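Local coordinates for protein tyrosinase (Burkholderia thailandensis, PDB 5ZRD) that probably hydroxylates monophenols to catechols and oxidises these to quinones, as a tyrosinase with two copper ions at its active site, at residues P130-F138 with I145-V153. Sequence-based numbering, arbitrary orientation.
Sequences PSILTQEKF and IDNPLRSFV
F138 and I145 form an antiparallel hydrogen-bonded pair: F138 N gives to I145 O at 2.9 Å, and I145 N gives to F138 O at 2.8 Å. Next to it K137 and D146 make the non-hydrogen-bonded pair, and N147 N then donates to E136 O at 3.1 Å.

Beyond the strands, the side-chain amide of N147 takes over. Its CG stands anti to the backbone N (chi1 178°), and this carries ND2 into the bend of 130-138. There ND2 gives one bond to I132 O at 2.6 Å and another to Q135 O at 2.9 Å. Q135 O lies in the plane of the amide, while I132 O is tilted from it. OD1 accepts from L149 N, which comes from above the amide plane, closing an Asx turn. One buried amide thus ties two carbonyls of 130-138 to the turn of its own segment, and the two ND2 bonds hold its rotation.

The R150 chain bends at chi2 and chi3, which brings NE and NH2 within reach of T134 O, obliquely to the guanidinium plane; both bonds are weak. E136 CG lies over one face of the guanidinium, 3.6 Å from NH2. K137 and D146 run side by side, and NZ meets OD1 in a salt bridge of 3.0 Å. On the apolar side, L149 CD1 packs against I132 CG1 at 4.0 Å and against L133 CD2. L133 and L149 also touch F318 of helix 315-334, which carries the copper ligand H320. R179 bonds to the backbone oxygens of L133 and L149.

The arrangement is the open end of the beta hairpin 137-140/143-146, continued by an Asx turn and a type I turn from N147 to R150. It lies against helix 27-41 within the central tyrosinase domain, apart from the copper site.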
ATOM      1  N   PRO A 130       1.913 -15.677 -47.192  1.00 38.68           N
ATOM      2  CA  PRO A 130       2.513 -16.872 -47.816  1.00 41.55           C
ATOM      3  C   PRO A 130       2.045 -18.153 -47.117  1.00 38.50           C
ATOM      4  O   PRO A 130       2.034 -18.171 -45.886  1.00 40.46           O
ATOM      5  CB  PRO A 130       4.030 -16.662 -47.630  1.00 39.74           C
ATOM      6  CG  PRO A 130       4.181 -15.165 -47.708  1.00 40.54           C
ATOM      7  CD  PRO A 130       2.935 -14.635 -47.008  1.00 39.40           C
ATOM      8  N   SER A 131       1.705 -19.202 -47.875  1.00 40.83           N
ATOM      9  CA  SER A 131       1.088 -20.421 -47.269  1.00 42.26           C
ATOM     10  C   SER A 131       2.081 -21.159 -46.352  1.00 37.40           C
ATOM     11  O   SER A 131       1.650 -21.902 -45.483  1.00 38.48           O
ATOM     12  CB  SER A 131       0.541 -21.345 -48.309  1.00 42.98           C
ATOM     13  OG  SER A 131       1.590 -21.772 -49.167  1.00 47.52           O
ATOM     14  N   ILE A 132       3.389 -20.943 -46.471  1.00 34.05           N
ATOM     15  CA  ILE A 132       4.311 -21.644 -45.538  1.00 34.23           C
ATOM     16  C   ILE A 132       4.001 -21.206 -44.106  1.00 32.20           C
ATOM     17  O   ILE A 132       4.233 -21.980 -43.204  1.00 35.22           O
ATOM     18  CB  ILE A 132       5.805 -21.442 -45.881  1.00 38.20           C
ATOM     19  CG1 ILE A 132       6.738 -22.213 -44.942  1.00 42.71           C
ATOM     20  CG2 ILE A 132       6.172 -19.967 -45.884  1.00 40.76           C
ATOM     21  CD1 ILE A 132       6.484 -23.692 -44.895  1.00 43.59           C
ATOM     22  N   LEU A 133       3.506 -19.980 -43.899  1.00 37.83           N
ATOM     23  CA  LEU A 133       3.173 -19.458 -42.544  1.00 35.54           C
ATOM     24  C   LEU A 133       1.765 -19.886 -42.115  1.00 34.58           C
ATOM     25  O   LEU A 133       1.438 -19.714 -40.954  1.00 37.38           O
ATOM     26  CB  LEU A 133       3.244 -17.925 -42.528  1.00 36.67           C
ATOM     27  CG  LEU A 133       4.576 -17.284 -42.910  1.00 36.34           C
ATOM     28  CD1 LEU A 133       4.520 -15.769 -42.711  1.00 35.17           C
ATOM     29  CD2 LEU A 133       5.715 -17.886 -42.114  1.00 38.46           C
ATOM     30  N   THR A 134       0.920 -20.370 -43.015  1.00 35.31           N
ATOM     31  CA  THR A 134      -0.464 -20.740 -42.607  1.00 41.33           C
ATOM     32  C   THR A 134      -0.764 -22.244 -42.745  1.00 45.56           C
ATOM     33  O   THR A 134      -1.659 -22.725 -42.058  1.00 43.67           O
ATOM     34  CB  THR A 134      -1.503 -19.963 -43.415  1.00 39.02           C
ATOM     35  OG1 THR A 134      -1.339 -20.250 -44.809  1.00 39.67           O
ATOM     36  CG2 THR A 134      -1.372 -18.475 -43.172  1.00 41.35           C
ATOM     37  N   GLN A 135      -0.045 -22.980 -43.594  1.00 43.17           N
ATOM     38  CA  GLN A 135      -0.428 -24.368 -43.919  1.00 47.69           C
ATOM     39  C   GLN A 135      -0.223 -25.291 -42.709  1.00 44.60           C
ATOM     40  O   GLN A 135       0.628 -25.026 -41.826  1.00 41.72           O
ATOM     41  CB  GLN A 135       0.344 -24.882 -45.137  1.00 44.68           C
ATOM     42  CG  GLN A 135       1.793 -25.205 -44.809  1.00 48.03           C
ATOM     43  CD  GLN A 135       2.648 -25.343 -46.043  1.00 46.61           C
ATOM     44  OE1 GLN A 135       2.487 -24.596 -46.999  1.00 49.66           O
ATOM     45  NE2 GLN A 135       3.563 -26.302 -46.022  1.00 47.21           N
ATOM     46  N   GLU A 136      -0.993 -26.395 -42.737  1.00 43.70           N
ATOM     47  CA  GLU A 136      -1.156 -27.356 -41.621  1.00 44.74           C
ATOM     48  C   GLU A 136       0.096 -28.200 -41.434  1.00 40.37           C
ATOM     49  O   GLU A 136       0.442 -28.537 -40.299  1.00 38.42           O
ATOM     50  CB  GLU A 136      -2.334 -28.307 -41.846  1.00 52.73           C
ATOM     51  CG  GLU A 136      -3.686 -27.655 -41.579  1.00 64.53           C
ATOM     52  CD  GLU A 136      -4.861 -28.599 -41.367  1.00 78.22           C
ATOM     53  OE1 GLU A 136      -4.711 -29.843 -41.605  1.00 76.37           O
ATOM     54  OE2 GLU A 136      -5.928 -28.087 -40.955  1.00 80.35           O
ATOM     55  N   LYS A 137       0.752 -28.511 -42.543  1.00 41.84           N
ATOM     56  CA  LYS A 137       1.753 -29.572 -42.582  1.00 48.63           C
ATOM     57  C   LYS A 137       3.042 -29.106 -43.248  1.00 46.09           C
ATOM     58  O   LYS A 137       3.076 -28.100 -43.962  1.00 42.75           O
ATOM     59  CB  LYS A 137       1.222 -30.761 -43.387  1.00 53.54           C
ATOM     60  CG  LYS A 137      -0.008 -31.426 -42.789  1.00 54.26           C
ATOM     61  CD  LYS A 137       0.201 -31.901 -41.374  1.00 54.30           C
ATOM     62  CE  LYS A 137      -1.014 -32.614 -40.828  1.00 61.14           C
ATOM     63  NZ  LYS A 137      -0.786 -33.063 -39.433  1.00 63.44           N
ATOM     64  N   PHE A 138       4.082 -29.889 -43.014  1.00 45.05           N
ATOM     65  CA  PHE A 138       5.322 -29.735 -43.753  1.00 45.50           C
ATOM     66  C   PHE A 138       6.017 -31.101 -43.875  1.00 49.65           C
ATOM     67  O   PHE A 138       5.965 -31.912 -42.945  1.00 46.06           O
ATOM     68  CB  PHE A 138       6.212 -28.720 -43.029  1.00 44.04           C
ATOM     69  CG  PHE A 138       7.388 -28.254 -43.844  1.00 40.75           C
ATOM     70  CD1 PHE A 138       7.199 -27.400 -44.920  1.00 39.29           C
ATOM     71  CD2 PHE A 138       8.679 -28.676 -43.533  1.00 44.69           C
ATOM     72  CE1 PHE A 138       8.277 -27.022 -45.707  1.00 41.07           C
ATOM     73  CE2 PHE A 138       9.764 -28.266 -44.298  1.00 39.46           C
ATOM     74  CZ  PHE A 138       9.556 -27.436 -45.379  1.00 40.50           C
ATOM     75  N   ILE A 145       5.080 -33.484 -40.789  1.00 55.36           N
ATOM     76  CA  ILE A 145       4.934 -32.923 -39.430  1.00 48.26           C
ATOM     77  C   ILE A 145       3.898 -31.809 -39.468  1.00 42.57           C
ATOM     78  O   ILE A 145       3.571 -31.304 -40.534  1.00 44.88           O
ATOM     79  CB  ILE A 145       6.273 -32.408 -38.863  1.00 46.76           C
ATOM     80  CG1 ILE A 145       6.820 -31.222 -39.669  1.00 45.45           C
ATOM     81  CG2 ILE A 145       7.273 -33.560 -38.771  1.00 48.46           C
ATOM     82  CD1 ILE A 145       7.991 -30.528 -39.030  1.00 45.13           C
ATOM     83  N   ASP A 146       3.435 -31.441 -38.279  1.00 43.26           N
ATOM     84  CA  ASP A 146       2.727 -30.176 -38.060  1.00 46.15           C
ATOM     85  C   ASP A 146       3.709 -29.008 -38.383  1.00 48.49           C
ATOM     86  O   ASP A 146       4.873 -29.018 -37.940  1.00 50.85           O
ATOM     87  CB  ASP A 146       2.249 -30.088 -36.596  1.00 44.10           C
ATOM     88  CG  ASP A 146       1.196 -31.172 -36.231  1.00 50.26           C
ATOM     89  OD1 ASP A 146       0.567 -31.759 -37.136  1.00 47.43           O
ATOM     90  OD2 ASP A 146       0.984 -31.429 -35.029  1.00 56.09           O
ATOM     91  N   ASN A 147       3.257 -28.052 -39.189  1.00 42.89           N
ATOM     92  CA  ASN A 147       4.008 -26.849 -39.490  1.00 37.93           C
ATOM     93  C   ASN A 147       4.212 -26.063 -38.188  1.00 37.39           C
ATOM     94  O   ASN A 147       3.266 -25.576 -37.631  1.00 39.82           O
ATOM     95  CB  ASN A 147       3.251 -26.002 -40.513  1.00 39.59           C
ATOM     96  CG  ASN A 147       3.944 -24.697 -40.859  1.00 36.51           C
ATOM     97  OD1 ASN A 147       5.074 -24.466 -40.456  1.00 43.98           O
ATOM     98  ND2 ASN A 147       3.276 -23.837 -41.600  1.00 30.14           N
ATOM     99  N   PRO A 148       5.447 -25.945 -37.689  1.00 36.12           N
ATOM    100  CA  PRO A 148       5.637 -25.192 -36.455  1.00 33.81           C
ATOM    101  C   PRO A 148       5.321 -23.688 -36.559  1.00 34.48           C
ATOM    102  O   PRO A 148       5.221 -23.026 -35.530  1.00 37.35           O
ATOM    103  CB  PRO A 148       7.137 -25.334 -36.163  1.00 35.75           C
ATOM    104  CG  PRO A 148       7.740 -25.364 -37.526  1.00 37.94           C
ATOM    105  CD  PRO A 148       6.729 -26.101 -38.385  1.00 35.95           C
ATOM    106  N   LEU A 149       5.160 -23.162 -37.777  1.00 33.65           N
ATOM    107  CA  LEU A 149       4.980 -21.714 -38.018  1.00 34.63           C
ATOM    108  C   LEU A 149       3.494 -21.299 -37.993  1.00 37.24           C
ATOM    109  O   LEU A 149       3.233 -20.102 -37.857  1.00 35.92           O
ATOM    110  CB  LEU A 149       5.594 -21.356 -39.378  1.00 32.31           C
ATOM    111  CG  LEU A 149       6.987 -21.916 -39.668  1.00 31.50           C
ATOM    112  CD1 LEU A 149       7.467 -21.468 -41.064  1.00 31.28           C
ATOM    113  CD2 LEU A 149       7.950 -21.469 -38.594  1.00 30.02           C
ATOM    114  N   ARG A 150       2.532 -22.234 -38.109  1.00 35.80           N
ATOM    115  CA  ARG A 150       1.122 -21.860 -38.153  1.00 38.94           C
ATOM    116  C   ARG A 150       0.607 -21.463 -36.767  1.00 37.04           C
ATOM    117  O   ARG A 150      -0.328 -20.689 -36.680  1.00 36.10           O
ATOM    118  CB  ARG A 150       0.227 -22.947 -38.754  1.00 46.93           C
ATOM    119  CG  ARG A 150       0.095 -24.253 -37.983  1.00 59.77           C
ATOM    120  CD  ARG A 150      -1.307 -24.833 -38.183  1.00 72.35           C
ATOM    121  NE  ARG A 150      -1.979 -24.384 -39.416  1.00 78.33           N
ATOM    122  CZ  ARG A 150      -3.303 -24.260 -39.590  1.00 78.53           C
ATOM    123  NH1 ARG A 150      -4.121 -24.296 -38.553  1.00 77.27           N
ATOM    124  NH2 ARG A 150      -3.802 -24.125 -40.811  1.00 69.13           N
ATOM    125  N   SER A 151       1.222 -21.944 -35.700  1.00 31.92           N
ATOM    126  CA  SER A 151       0.689 -21.705 -34.377  1.00 32.47           C
ATOM    127  C   SER A 151       1.634 -22.357 -33.383  1.00 32.87           C
ATOM    128  O   SER A 151       2.615 -23.035 -33.754  1.00 36.53           O
ATOM    129  CB  SER A 151      -0.699 -22.250 -34.225  1.00 32.21           C
ATOM    130  OG  SER A 151      -0.683 -23.633 -34.563  1.00 36.06           O
ATOM    131  N   PHE A 152       1.343 -22.162 -32.126  1.00 33.94           N
ATOM    132  CA  PHE A 152       2.196 -22.762 -31.097  1.00 34.07           C
ATOM    133  C   PHE A 152       1.314 -23.137 -29.916  1.00 33.08           C
ATOM    134  O   PHE A 152       0.381 -22.428 -29.587  1.00 34.48           O
ATOM    135  CB  PHE A 152       3.315 -21.803 -30.713  1.00 32.53           C
ATOM    136  CG  PHE A 152       4.134 -22.167 -29.500  1.00 33.59           C
ATOM    137  CD1 PHE A 152       5.047 -23.210 -29.550  1.00 31.87           C
ATOM    138  CD2 PHE A 152       4.059 -21.405 -28.347  1.00 30.98           C
ATOM    139  CE1 PHE A 152       5.840 -23.513 -28.461  1.00 29.81           C
ATOM    140  CE2 PHE A 152       4.869 -21.697 -27.263  1.00 32.76           C
ATOM    141  CZ  PHE A 152       5.751 -22.752 -27.317  1.00 32.57           C
ATOM    142  N   VAL A 153       1.599 -24.311 -29.391  1.00 37.07           N
ATOM    143  CA  VAL A 153       0.883 -24.921 -28.299  1.00 34.63           C
ATOM    144  C   VAL A 153       1.728 -24.638 -27.059  1.00 34.59           C
ATOM    145  O   VAL A 153       2.923 -24.895 -27.049  1.00 42.03           O
ATOM    146  CB  VAL A 153       0.714 -26.447 -28.528  1.00 35.60           C
ATOM    147  CG1 VAL A 153      -0.045 -27.119 -27.397  1.00 38.33           C
ATOM    148  CG2 VAL A 153       0.044 -26.778 -29.863  1.00 37.43           C
TER